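Local structure of D-isomer specific 2-hydroxyacid dehydrogenase family protein (Aeromonas salmonicida subsp. salmonicida, 3HG7) at residues Glu19-Ala24 with Asp288-Phe293; Arg141-Leu146 with Gln153-Thr158; Glu260-Asp265 with Leu274-His279. The protein probably works as an NAD-binding oxidoreductase of the D-isomer specific 2-hydroxyacid dehydrogenase family. The protein carries 1 engineered substitution. All blocks are in the same frame, centred on the assembly; numbering follows the deposited sequence.

Contact 1: Glu19-Ala24 with Asp288-Phe293; sequences ERLLKA and DVAQIF
Leu21 turns its CG beside its own backbone N (chi1 -76°), which sends CD1 at Ala290, while Phe293, with CG anti to the backbone N (chi1 176°), carries its ring toward Leu22. These residues sit on helix 15-24 and helix 286-301, whose short segments cross at -42° with axes 10.1 Å apart. Ala290 is the small residue at the closest backbone approach, and its CB receives Leu21 CD1 at 3.8 Å and Leu21 CB at 4.1 Å. Leu22 CD1 reaches Ala290 CB less closely, at 4.3 Å, and comes obliquely upon the Phe293 ring, 3.9 Å from CD2; the two side chains cross at about a right angle. Leu8 and Met52, on strands 6-11 and 50-53, touch both Leu22 and Phe293, and the ring of Trp70 lies nearly parallel to that of Phe293. Helix 286-301, which follows the last strand of the seven-stranded sheet of the probable NAD-binding domain, thus packs onto the five-stranded parallel sheet of the other domain, as the C-terminal helix does in this enzyme family. Aliphatic carbons and one aromatic ring make the junction, so shape and burial of apolar surface, with no directional polar bond, hold the two helices together here.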
ATOM      1  N   GLU A  19      -4.868  22.231  -5.070  1.00 15.34           N
ATOM      2  CA  GLU A  19      -5.506  23.468  -5.549  1.00 16.69           C
ATOM      3  C   GLU A  19      -4.707  24.098  -6.689  1.00 17.40           C
ATOM      4  O   GLU A  19      -5.300  24.542  -7.681  1.00 18.34           O
ATOM      5  CB  GLU A  19      -5.698  24.464  -4.399  1.00 17.88           C
ATOM      6  CG  GLU A  19      -6.345  25.780  -4.791  1.00 22.27           C
ATOM      7  CD  GLU A  19      -6.613  26.672  -3.593  1.00 20.41           C
ATOM      8  OE1 GLU A  19      -5.655  26.982  -2.870  1.00 22.66           O
ATOM      9  OE2 GLU A  19      -7.781  27.057  -3.386  1.00 23.21           O
ATOM     10  N   ARG A  20      -3.384  24.144  -6.518  1.00 17.75           N
ATOM     11  CA  ARG A  20      -2.483  24.656  -7.549  0.50 17.61           C
ATOM     12  C   ARG A  20      -2.636  23.830  -8.821  1.00 17.85           C
ATOM     13  O   ARG A  20      -2.832  24.388  -9.891  1.00 18.41           O
ATOM     14  CB  ARG A  20      -1.023  24.639  -7.077  0.50 17.10           C
ATOM     15  CG  ARG A  20       0.007  24.895  -8.174  0.50 27.32           C
ATOM     16  CD  ARG A  20       1.372  25.264  -7.608  0.50 15.53           C
ATOM     17  NE  ARG A  20       1.956  24.202  -6.802  0.50 26.83           N
ATOM     18  CZ  ARG A  20       2.378  23.036  -7.279  0.50 15.04           C
ATOM     19  NH1 ARG A  20       2.258  22.752  -8.569  0.50 26.41           N
ATOM     20  NH2 ARG A  20       2.908  22.149  -6.454  0.50 26.57           N
ATOM     21  N   LEU A  21      -2.573  22.514  -8.697  1.00 17.70           N
ATOM     22  CA  LEU A  21      -2.622  21.629  -9.865  1.00 18.28           C
ATOM     23  C   LEU A  21      -3.946  21.706 -10.616  1.00 18.48           C
ATOM     24  O   LEU A  21      -3.985  21.782 -11.867  1.00 18.14           O
ATOM     25  CB  LEU A  21      -2.372  20.195  -9.428  1.00 19.06           C
ATOM     26  CG  LEU A  21      -0.935  19.784  -9.094  1.00 16.35           C
ATOM     27  CD1 LEU A  21      -0.941  18.491  -8.338  1.00 20.03           C
ATOM     28  CD2 LEU A  21      -0.136  19.684 -10.418  1.00 20.09           C
ATOM     29  N   LEU A  22      -5.026  21.671  -9.851  1.00 18.21           N
ATOM     30  CA  LEU A  22      -6.379  21.761 -10.414  1.00 18.73           C
ATOM     31  C   LEU A  22      -6.727  23.114 -11.031  1.00 20.64           C
ATOM     32  O   LEU A  22      -7.490  23.176 -12.001  1.00 19.80           O
ATOM     33  CB  LEU A  22      -7.410  21.354  -9.361  1.00 17.77           C
ATOM     34  CG  LEU A  22      -7.956  19.922  -9.402  1.00 34.60           C
ATOM     35  CD1 LEU A  22      -7.075  18.882 -10.149  1.00 18.18           C
ATOM     36  CD2 LEU A  22      -8.288  19.436  -8.012  1.00 19.18           C
ATOM     37  N   LYS A  23      -6.179  24.192 -10.468  1.00 22.85           N
ATOM     38  CA  LYS A  23      -6.332  25.530 -11.044  1.00 25.24           C
ATOM     39  C   LYS A  23      -5.541  25.656 -12.353  1.00 26.97           C
ATOM     40  O   LYS A  23      -5.918  26.429 -13.238  1.00 27.46           O
ATOM     41  CB  LYS A  23      -5.883  26.616 -10.062  1.00 26.52           C
ATOM     42  CG  LYS A  23      -6.962  27.076  -9.091  1.00 32.25           C
ATOM     43  CD  LYS A  23      -6.382  28.130  -8.142  1.00 29.15           C
ATOM     44  CE  LYS A  23      -7.425  28.672  -7.181  1.00 32.49           C
ATOM     45  NZ  LYS A  23      -6.847  29.767  -6.343  1.00 30.77           N
ATOM     46  N   ALA A  24      -4.459  24.885 -12.468  1.00 27.41           N
ATOM     47  CA  ALA A  24      -3.653  24.878 -13.686  1.00 29.12           C
ATOM     48  C   ALA A  24      -4.376  24.118 -14.804  1.00 30.73           C
ATOM     49  O   ALA A  24      -4.226  24.451 -15.987  1.00 30.67           O
ATOM     50  CB  ALA A  24      -2.288  24.277 -13.427  1.00 29.11           C
ATOM     51  N   ASP A 288       0.479  12.806  -9.438  1.00 19.19           N
ATOM     52  CA  ASP A 288      -0.117  11.628 -10.068  1.00 19.88           C
ATOM     53  C   ASP A 288      -1.586  11.435  -9.739  1.00 18.25           C
ATOM     54  O   ASP A 288      -2.361  10.987 -10.586  1.00 17.56           O
ATOM     55  CB  ASP A 288       0.653  10.377  -9.714  1.00 22.51           C
ATOM     56  CG  ASP A 288       2.006  10.325 -10.400  1.00 32.76           C
ATOM     57  OD1 ASP A 288       2.269  11.123 -11.327  1.00 25.47           O
ATOM     58  OD2 ASP A 288       2.803   9.470 -10.025  1.00 25.60           O
ATOM     59  N   VAL A 289      -1.958  11.777  -8.512  1.00 16.47           N
ATOM     60  CA  VAL A 289      -3.360  11.679  -8.101  1.00 16.26           C
ATOM     61  C   VAL A 289      -4.201  12.724  -8.876  1.00 14.57           C
ATOM     62  O   VAL A 289      -5.315  12.433  -9.288  1.00 13.39           O
ATOM     63  CB  VAL A 289      -3.529  11.853  -6.566  1.00 16.40           C
ATOM     64  CG1 VAL A 289      -5.022  11.851  -6.169  1.00 15.99           C
ATOM     65  CG2 VAL A 289      -2.803  10.756  -5.800  1.00 15.79           C
ATOM     66  N   ALA A 290      -3.664  13.924  -9.090  1.00 14.14           N
ATOM     67  CA  ALA A 290      -4.416  14.958  -9.808  1.00 15.09           C
ATOM     68  C   ALA A 290      -4.688  14.539 -11.240  1.00 15.51           C
ATOM     69  O   ALA A 290      -5.744  14.844 -11.796  1.00 15.21           O
ATOM     70  CB  ALA A 290      -3.688  16.275  -9.774  1.00 13.99           C
ATOM     71  N   GLN A 291      -3.726  13.835 -11.838  1.00 15.15           N
ATOM     72  CA  GLN A 291      -3.872  13.287 -13.169  1.00 15.32           C
ATOM     73  C   GLN A 291      -5.014  12.267 -13.201  1.00 14.82           C
ATOM     74  O   GLN A 291      -5.811  12.275 -14.135  1.00 14.89           O
ATOM     75  CB  GLN A 291      -2.535  12.644 -13.602  1.00 16.66           C
ATOM     76  CG  GLN A 291      -2.431  12.268 -15.072  1.00 34.48           C
ATOM     77  CD  GLN A 291      -1.056  11.666 -15.432  1.00 20.03           C
ATOM     78  OE1 GLN A 291      -0.803  11.338 -16.595  1.00 35.21           O
ATOM     79  NE2 GLN A 291      -0.178  11.533 -14.442  1.00 34.49           N
ATOM     80  N   ILE A 292      -5.113  11.423 -12.169  1.00 13.89           N
ATOM     81  CA  ILE A 292      -6.229  10.460 -12.035  1.00 13.44           C
ATOM     82  C   ILE A 292      -7.562  11.195 -11.905  1.00 13.48           C
ATOM     83  O   ILE A 292      -8.551  10.829 -12.557  1.00 12.89           O
ATOM     84  CB  ILE A 292      -6.024   9.499 -10.847  1.00 13.75           C
ATOM     85  CG1 ILE A 292      -4.881   8.517 -11.162  1.00 14.47           C
ATOM     86  CG2 ILE A 292      -7.284   8.702 -10.528  1.00 14.72           C
ATOM     87  CD1 ILE A 292      -4.437   7.685  -9.937  1.00 14.70           C
ATOM     88  N   PHE A 293      -7.553  12.236 -11.085  1.00 11.85           N
ATOM     89  CA  PHE A 293      -8.748  13.058 -10.886  1.00 12.36           C
ATOM     90  C   PHE A 293      -9.215  13.692 -12.201  1.00 13.06           C
ATOM     91  O   PHE A 293     -10.378  13.560 -12.579  1.00 13.39           O
ATOM     92  CB  PHE A 293      -8.544  14.133  -9.817  1.00 12.81           C
ATOM     93  CG  PHE A 293      -9.757  15.046  -9.682  1.00 13.44           C
ATOM     94  CD1 PHE A 293     -10.817  14.694  -8.850  1.00 12.86           C
ATOM     95  CD2 PHE A 293      -9.860  16.202 -10.451  1.00 12.90           C
ATOM     96  CE1 PHE A 293     -11.955  15.511  -8.747  1.00 13.84           C
ATOM     97  CE2 PHE A 293     -11.003  17.005 -10.404  1.00 13.79           C
ATOM     98  CZ  PHE A 293     -12.056  16.668  -9.537  1.00 12.97           C
TER

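Contact 2: Arg141-Leu146 with Gln153-Thr158; sequences RTLLIL and QHIAHT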
ATOM      1  N   ARG A 141      18.957 -15.556  -6.255  1.00 18.09           N
ATOM      2  CA  ARG A 141      18.065 -15.752  -5.123  1.00 17.87           C
ATOM      3  C   ARG A 141      16.620 -15.700  -5.608  1.00 17.58           C
ATOM      4  O   ARG A 141      16.357 -15.151  -6.678  1.00 17.70           O
ATOM      5  CB  ARG A 141      18.288 -14.635  -4.110  1.00 19.93           C
ATOM      6  CG  ARG A 141      19.728 -14.329  -3.869  1.00 27.31           C
ATOM      7  CD  ARG A 141      20.227 -15.098  -2.710  1.00 23.27           C
ATOM      8  NE  ARG A 141      19.478 -14.817  -1.483  1.00 28.36           N
ATOM      9  CZ  ARG A 141      19.947 -15.085  -0.270  1.00 24.76           C
ATOM     10  NH1 ARG A 141      19.211 -14.848   0.801  1.00 28.56           N
ATOM     11  NH2 ARG A 141      21.168 -15.598  -0.137  1.00 28.83           N
ATOM     12  N   THR A 142      15.696 -16.267  -4.827  1.00 16.29           N
ATOM     13  CA  THR A 142      14.297 -16.375  -5.245  1.00 17.06           C
ATOM     14  C   THR A 142      13.395 -15.381  -4.546  1.00 16.59           C
ATOM     15  O   THR A 142      13.283 -15.381  -3.305  1.00 16.10           O
ATOM     16  CB  THR A 142      13.697 -17.726  -4.901  1.00 19.52           C
ATOM     17  OG1 THR A 142      13.980 -18.002  -3.518  1.00 27.28           O
ATOM     18  CG2 THR A 142      14.286 -18.809  -5.782  1.00 24.17           C
ATOM     19  N   LEU A 143      12.724 -14.574  -5.361  1.00 16.28           N
ATOM     20  CA  LEU A 143      11.734 -13.616  -4.872  1.00 16.37           C
ATOM     21  C   LEU A 143      10.373 -14.270  -5.058  1.00 17.43           C
ATOM     22  O   LEU A 143      10.051 -14.656  -6.164  1.00 17.03           O
ATOM     23  CB  LEU A 143      11.803 -12.318  -5.687  1.00 16.15           C
ATOM     24  CG  LEU A 143      10.852 -11.163  -5.336  1.00 14.93           C
ATOM     25  CD1 LEU A 143      10.886 -10.829  -3.846  1.00 15.92           C
ATOM     26  CD2 LEU A 143      11.134  -9.894  -6.160  1.00 16.32           C
ATOM     27  N   LEU A 144       9.614 -14.428  -3.972  1.00 18.11           N
ATOM     28  CA  LEU A 144       8.187 -14.783  -4.041  1.00 18.39           C
ATOM     29  C   LEU A 144       7.324 -13.551  -3.783  1.00 17.78           C
ATOM     30  O   LEU A 144       7.481 -12.895  -2.738  1.00 17.51           O
ATOM     31  CB  LEU A 144       7.847 -15.812  -2.968  1.00 19.16           C
ATOM     32  CG  LEU A 144       6.385 -16.250  -2.940  1.00 26.05           C
ATOM     33  CD1 LEU A 144       5.953 -16.757  -4.318  1.00 19.88           C
ATOM     34  CD2 LEU A 144       6.152 -17.288  -1.865  1.00 19.61           C
ATOM     35  N   ILE A 145       6.397 -13.259  -4.696  1.00 18.60           N
ATOM     36  CA  ILE A 145       5.476 -12.131  -4.527  1.00 19.04           C
ATOM     37  C   ILE A 145       4.031 -12.647  -4.506  1.00 21.51           C
ATOM     38  O   ILE A 145       3.627 -13.423  -5.393  1.00 22.38           O
ATOM     39  CB  ILE A 145       5.634 -11.067  -5.644  1.00 18.18           C
ATOM     40  CG1 ILE A 145       7.092 -10.606  -5.752  1.00 21.24           C
ATOM     41  CG2 ILE A 145       4.654  -9.880  -5.411  1.00 20.75           C
ATOM     42  CD1 ILE A 145       7.378  -9.661  -6.932  1.00 19.49           C
ATOM     43  N   LEU A 146       3.299 -12.255  -3.466  1.00 22.04           N
ATOM     44  CA  LEU A 146       1.865 -12.517  -3.338  1.00 23.28           C
ATOM     45  C   LEU A 146       1.111 -11.289  -3.808  1.00 24.20           C
ATOM     46  O   LEU A 146       1.115 -10.243  -3.162  1.00 24.97           O
ATOM     47  CB  LEU A 146       1.485 -12.849  -1.889  1.00 23.40           C
ATOM     48  CG  LEU A 146       2.394 -13.778  -1.089  1.00 29.84           C
ATOM     49  CD1 LEU A 146       1.673 -14.189   0.175  1.00 24.22           C
ATOM     50  CD2 LEU A 146       2.798 -15.002  -1.890  1.00 24.28           C
ATOM     51  N   GLN A 153       3.762  -6.871 -10.244  1.00 20.04           N
ATOM     52  CA  GLN A 153       4.519  -6.857 -11.497  1.00 20.49           C
ATOM     53  C   GLN A 153       5.737  -5.937 -11.448  1.00 19.22           C
ATOM     54  O   GLN A 153       6.814  -6.317 -11.890  1.00 17.71           O
ATOM     55  CB  GLN A 153       3.638  -6.485 -12.684  1.00 21.99           C
ATOM     56  CG  GLN A 153       2.707  -7.585 -13.146  1.00 26.65           C
ATOM     57  CD  GLN A 153       1.606  -7.038 -14.028  1.00 23.58           C
ATOM     58  OE1 GLN A 153       1.875  -6.449 -15.082  1.00 27.44           O
ATOM     59  NE2 GLN A 153       0.355  -7.196 -13.590  1.00 26.92           N
ATOM     60  N   HIS A 154       5.594  -4.729 -10.907  1.00 18.98           N
ATOM     61  CA  HIS A 154       6.774  -3.851 -10.910  1.00 18.85           C
ATOM     62  C   HIS A 154       7.909  -4.413 -10.030  1.00 17.45           C
ATOM     63  O   HIS A 154       9.087  -4.430 -10.448  1.00 16.11           O
ATOM     64  CB  HIS A 154       6.444  -2.402 -10.554  1.00 20.23           C
ATOM     65  CG  HIS A 154       7.458  -1.425 -11.069  1.00 23.08           C
ATOM     66  ND1 HIS A 154       8.671  -1.216 -10.446  1.00 21.90           N
ATOM     67  CD2 HIS A 154       7.447  -0.614 -12.155  1.00 22.54           C
ATOM     68  CE1 HIS A 154       9.360  -0.315 -11.123  1.00 23.00           C
ATOM     69  NE2 HIS A 154       8.642   0.064 -12.169  1.00 23.15           N
ATOM     70  N   ILE A 155       7.540  -4.929  -8.856  1.00 16.03           N
ATOM     71  CA  ILE A 155       8.520  -5.522  -7.936  1.00 14.68           C
ATOM     72  C   ILE A 155       9.141  -6.728  -8.608  1.00 13.95           C
ATOM     73  O   ILE A 155      10.323  -7.060  -8.374  1.00 13.56           O
ATOM     74  CB  ILE A 155       7.856  -5.957  -6.606  1.00 13.75           C
ATOM     75  CG1 ILE A 155       7.261  -4.741  -5.862  1.00 15.29           C
ATOM     76  CG2 ILE A 155       8.851  -6.638  -5.678  1.00 14.93           C
ATOM     77  CD1 ILE A 155       6.251  -5.143  -4.850  1.00 13.13           C
ATOM     78  N   ALA A 156       8.348  -7.400  -9.437  1.00 13.26           N
ATOM     79  CA  ALA A 156       8.839  -8.537 -10.227  1.00 12.90           C
ATOM     80  C   ALA A 156       9.924  -8.133 -11.225  1.00 13.64           C
ATOM     81  O   ALA A 156      11.018  -8.751 -11.257  1.00 13.54           O
ATOM     82  CB  ALA A 156       7.682  -9.225 -10.922  1.00 12.73           C
ATOM     83  N   HIS A 157       9.656  -7.105 -12.031  1.00 15.11           N
ATOM     84  CA  HIS A 157      10.668  -6.632 -12.990  1.00 17.73           C
ATOM     85  C   HIS A 157      11.960  -6.205 -12.296  1.00 16.97           C
ATOM     86  O   HIS A 157      13.059  -6.436 -12.818  1.00 17.32           O
ATOM     87  CB  HIS A 157      10.130  -5.494 -13.853  1.00 20.31           C
ATOM     88  CG  HIS A 157       9.182  -5.955 -14.922  1.00 21.15           C
ATOM     89  ND1 HIS A 157       7.815  -5.994 -14.741  1.00 21.79           N
ATOM     90  CD2 HIS A 157       9.411  -6.448 -16.164  1.00 21.77           C
ATOM     91  CE1 HIS A 157       7.239  -6.455 -15.840  1.00 21.48           C
ATOM     92  NE2 HIS A 157       8.187  -6.740 -16.716  1.00 22.11           N
ATOM     93  N   THR A 158      11.826  -5.565 -11.129  1.00 16.33           N
ATOM     94  CA  THR A 158      13.004  -5.173 -10.355  1.00 15.72           C
ATOM     95  C   THR A 158      13.784  -6.380  -9.850  1.00 14.95           C
ATOM     96  O   THR A 158      15.009  -6.387  -9.933  1.00 14.01           O
ATOM     97  CB  THR A 158      12.658  -4.208  -9.205  1.00 16.80           C
ATOM     98  OG1 THR A 158      11.761  -3.210  -9.704  1.00 18.70           O
ATOM     99  CG2 THR A 158      13.937  -3.538  -8.655  1.00 17.80           C
TER
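On the helix whose Ile155 and Ala156 pack against Leu143 and Ile145, the carbonyl oxygen of Gln153 is gripped twice by one residue: His157 N donates to Gln153 O at 3.0 Å in the ordinary helical bond, and His157 ND1 donates to Gln153 O at 3.0 Å as well. The imidazole bond is bent (144° at the hydrogen), and its donor stands well above the carbonyl plane; it ties the exposed ring back onto its own helix. The face turned to strand 142-146 is apolar by contrast. Strand and helix run antiparallel (174°) with axes 9.3 Å apart, the first strand and helix of a Rossmann beta-alpha-beta unit that continues into strand 165-169. Ile145 places CG1 beside its backbone N (chi1 -54°); this torsion aims CD1 at the helix, where it lies 3.6 Å from Ile155 CG2 and 3.5 Å from Ala156 N, with Ala156 CB 4.0 Å from the same Ile145 CD1. Leu143, two residues earlier on the same strand face, crosses Ile155 at about a right angle and sets CD2 3.7 Å from Ile155 O and 4.0 Å from Ile155 CG2. The CG2 methyl of Ile155 therefore touches both strand residues. Phe108 of helix 100-115 also touches Ile155, and Ser104 of that helix hydrogen-bonds His154 ND1 and Thr158 OG1. Gly147 and Gly149 in the turn and Gly152 in the first turn of the helix fit a GxGxxG pattern, consistent with the glycine-rich loop that binds the dinucleotide in Rossmann folds. Across the interface methyl groups pack against side chains and helix backbone, which implies that apolar contact rather than polar bonding sets the spacing of strand and helix.

Contact 3: Glu260-Asp265 with Leu274-His279; sequences EPLPAD and LIITPH
Leu262 and Ile276 meet on the inner side of this contact, where a loop folds back on strand 274-276, the outermost strand of the seven-stranded parallel sheet of the Rossmann-type domain. Leu262, buried, points its CB toward the strand, and its CD2 meets Ile276 CD1 at 3.8 Å, the side chains crossing at about a right angle; Phe257 adds a further apolar neighbour to Ile276. The outer side is more open and polar. There Glu260, followed by a cis peptide bond to Pro261, extends its chain to His279, an exposed residue beyond the strand. His279 ND1 donates to Glu260 OE2; the modelled 2.4 Å is very short, so its exact length is doubtful, and the bond is bent, 139° at the hydrogen. OE2 sits at the ring edge, near the ring plane, although the carboxylate itself stands almost perpendicular to the imidazole (87°). The other carboxylate oxygen, OE1, is held by Phe257 N, which helps fix the rotation of the group. The pair recalls the histidine-carboxylate couples of active sites in this family, and a glycerol weakly bonded to His279 NE2 may mark a pocket. An inverse gamma turn centred on Pro278 delivers the histidine from the strand, closed by His279 N donating to Thr277 O at 2.8 Å.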
ATOM      1  N   GLU A 260      -3.366   0.708  13.208  1.00 33.95           N
ATOM      2  CA  GLU A 260      -2.539   1.905  12.935  1.00 33.90           C
ATOM      3  C   GLU A 260      -3.165   3.247  13.332  1.00 33.26           C
ATOM      4  O   GLU A 260      -4.372   3.450  13.153  1.00 33.39           O
ATOM      5  CB  GLU A 260      -2.023   1.954  11.496  1.00 34.49           C
ATOM      6  CG  GLU A 260      -2.811   1.183  10.491  1.00 32.18           C
ATOM      7  CD  GLU A 260      -2.033   0.972   9.211  1.00 35.18           C
ATOM      8  OE1 GLU A 260      -1.504  -0.144   8.987  1.00 31.48           O
ATOM      9  OE2 GLU A 260      -1.952   1.933   8.424  1.00 31.03           O
ATOM     10  N   PRO A 261      -2.342   4.170  13.865  1.00 31.88           N
ATOM     11  CA  PRO A 261      -0.914   3.957  14.105  1.00 31.24           C
ATOM     12  C   PRO A 261      -0.656   2.769  15.037  1.00 31.36           C
ATOM     13  O   PRO A 261      -1.481   2.472  15.918  1.00 31.79           O
ATOM     14  CB  PRO A 261      -0.452   5.264  14.759  1.00 31.25           C
ATOM     15  CG  PRO A 261      -1.686   6.058  15.025  1.00 36.30           C
ATOM     16  CD  PRO A 261      -2.731   5.567  14.090  1.00 31.84           C
ATOM     17  N   LEU A 262       0.468   2.091  14.835  1.00 30.26           N
ATOM     18  CA  LEU A 262       0.846   0.995  15.714  1.00 30.18           C
ATOM     19  C   LEU A 262       0.970   1.562  17.125  1.00 31.50           C
ATOM     20  O   LEU A 262       1.755   2.482  17.345  1.00 31.42           O
ATOM     21  CB  LEU A 262       2.158   0.359  15.247  1.00 29.21           C
ATOM     22  CG  LEU A 262       2.612  -0.910  15.965  1.00 27.43           C
ATOM     23  CD1 LEU A 262       1.659  -2.064  15.668  1.00 28.85           C
ATOM     24  CD2 LEU A 262       4.046  -1.256  15.551  1.00 28.60           C
ATOM     25  N   PRO A 263       0.164   1.043  18.081  1.00 33.38           N
ATOM     26  CA  PRO A 263       0.201   1.557  19.461  1.00 34.09           C
ATOM     27  C   PRO A 263       1.618   1.538  20.000  1.00 35.15           C
ATOM     28  O   PRO A 263       2.364   0.579  19.746  1.00 35.05           O
ATOM     29  CB  PRO A 263      -0.651   0.552  20.248  1.00 33.75           C
ATOM     30  CG  PRO A 263      -1.519  -0.105  19.237  1.00 32.13           C
ATOM     31  CD  PRO A 263      -0.758  -0.100  17.937  1.00 33.56           C
ATOM     32  N   ALA A 264       1.992   2.577  20.741  1.00 36.38           N
ATOM     33  CA  ALA A 264       3.315   2.632  21.355  1.00 38.19           C
ATOM     34  C   ALA A 264       3.545   1.424  22.288  1.00 40.07           C
ATOM     35  O   ALA A 264       4.677   1.143  22.686  1.00 40.63           O
ATOM     36  CB  ALA A 264       3.488   3.950  22.105  1.00 38.04           C
ATOM     37  N   ASP A 265       2.446   0.730  22.602  1.00 41.01           N
ATOM     38  CA  ASP A 265       2.383  -0.490  23.416  1.00 41.76           C
ATOM     39  C   ASP A 265       2.967  -1.712  22.736  1.00 41.06           C
ATOM     40  O   ASP A 265       3.473  -2.608  23.409  1.00 41.65           O
ATOM     41  CB  ASP A 265       0.910  -0.840  23.711  1.00 43.09           C
ATOM     42  CG  ASP A 265       0.295   0.014  24.798  1.00 55.17           C
ATOM     43  OD1 ASP A 265      -0.932   0.256  24.721  1.00 44.03           O
ATOM     44  OD2 ASP A 265       1.017   0.428  25.732  1.00 43.98           O
ATOM     45  N   LEU A 274      12.741  -7.159  13.356  1.00 22.55           N
ATOM     46  CA  LEU A 274      11.514  -6.662  12.788  1.00 22.11           C
ATOM     47  C   LEU A 274      11.788  -5.195  12.474  1.00 19.98           C
ATOM     48  O   LEU A 274      12.271  -4.481  13.330  1.00 19.02           O
ATOM     49  CB  LEU A 274      10.363  -6.753  13.804  1.00 24.19           C
ATOM     50  CG  LEU A 274       8.922  -6.659  13.284  1.00 26.89           C
ATOM     51  CD1 LEU A 274       7.914  -6.877  14.412  1.00 26.15           C
ATOM     52  CD2 LEU A 274       8.618  -5.350  12.635  1.00 25.97           C
ATOM     53  N   ILE A 275      11.481  -4.773  11.254  1.00 18.94           N
ATOM     54  CA  ILE A 275      11.633  -3.375  10.874  1.00 18.60           C
ATOM     55  C   ILE A 275      10.245  -2.801  10.621  1.00 17.75           C
ATOM     56  O   ILE A 275       9.414  -3.416   9.947  1.00 18.26           O
ATOM     57  CB  ILE A 275      12.537  -3.207   9.648  1.00 18.39           C
ATOM     58  CG1 ILE A 275      13.992  -3.544  10.033  1.00 18.31           C
ATOM     59  CG2 ILE A 275      12.347  -1.790   9.031  1.00 17.54           C
ATOM     60  CD1 ILE A 275      14.916  -3.624   8.893  1.00 20.07           C
ATOM     61  N   ILE A 276      10.017  -1.596  11.114  1.00 19.02           N
ATOM     62  CA  ILE A 276       8.699  -0.971  11.048  1.00 17.06           C
ATOM     63  C   ILE A 276       8.762   0.355  10.310  1.00 15.51           C
ATOM     64  O   ILE A 276       9.598   1.193  10.619  1.00 15.90           O
ATOM     65  CB  ILE A 276       8.171  -0.675  12.458  1.00 18.43           C
ATOM     66  CG1 ILE A 276       7.800  -1.971  13.189  1.00 21.77           C
ATOM     67  CG2 ILE A 276       6.962   0.265  12.398  1.00 20.87           C
ATOM     68  CD1 ILE A 276       7.737  -1.803  14.671  1.00 18.42           C
ATOM     69  N   THR A 277       7.869   0.538   9.353  1.00 15.24           N
ATOM     70  CA  THR A 277       7.693   1.834   8.726  1.00 14.42           C
ATOM     71  C   THR A 277       6.234   2.276   8.881  1.00 14.07           C
ATOM     72  O   THR A 277       5.335   1.437   8.830  1.00 13.85           O
ATOM     73  CB  THR A 277       8.137   1.822   7.260  1.00 14.50           C
ATOM     74  OG1 THR A 277       7.458   0.783   6.526  1.00 14.62           O
ATOM     75  CG2 THR A 277       9.646   1.620   7.188  1.00 13.53           C
ATOM     76  N   PRO A 278       5.993   3.589   9.023  1.00 13.49           N
ATOM     77  CA  PRO A 278       4.622   4.050   9.363  1.00 14.30           C
ATOM     78  C   PRO A 278       3.683   4.183   8.168  1.00 15.11           C
ATOM     79  O   PRO A 278       3.228   5.286   7.848  1.00 15.47           O
ATOM     80  CB  PRO A 278       4.874   5.393  10.030  1.00 14.42           C
ATOM     81  CG  PRO A 278       6.160   5.910   9.375  1.00 11.65           C
ATOM     82  CD  PRO A 278       6.993   4.679   9.098  1.00 13.32           C
ATOM     83  N   HIS A 279       3.392   3.050   7.523  1.00 16.56           N
ATOM     84  CA  HIS A 279       2.510   3.004   6.366  1.00 18.18           C
ATOM     85  C   HIS A 279       2.827   4.094   5.333  1.00 16.89           C
ATOM     86  O   HIS A 279       1.969   4.904   4.975  1.00 16.57           O
ATOM     87  CB  HIS A 279       1.044   3.063   6.823  1.00 20.14           C
ATOM     88  CG  HIS A 279       0.081   2.471   5.842  1.00 23.52           C
ATOM     89  ND1 HIS A 279      -1.254   2.297   6.130  1.00 22.34           N
ATOM     90  CD2 HIS A 279       0.262   1.986   4.589  1.00 22.50           C
ATOM     91  CE1 HIS A 279      -1.862   1.754   5.087  1.00 23.82           C
ATOM     92  NE2 HIS A 279      -0.964   1.548   4.140  1.00 24.18           N
TER

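The three contacts are separate: the centre of contact 1 lies about 32 Å from that of contact 2 and about 31 Å from that of contact 3, and the centres of contacts 2 and 3 are about 25 Å apart. Contacts 2 and 3 share the seven-stranded parallel sheet, one at strand 142-146, third across the sheet, the other at its edge strand, 274-276. Along the chain contact 2 closes before contact 3 opens, and both are nested inside the loop closed by contact 1. Helix 286-301 follows strand 274-276 and carries the chain back to the five-stranded sheet, so contact 1 joins the two ends of a two-domain protein whose probable NAD-binding domain is inserted between them.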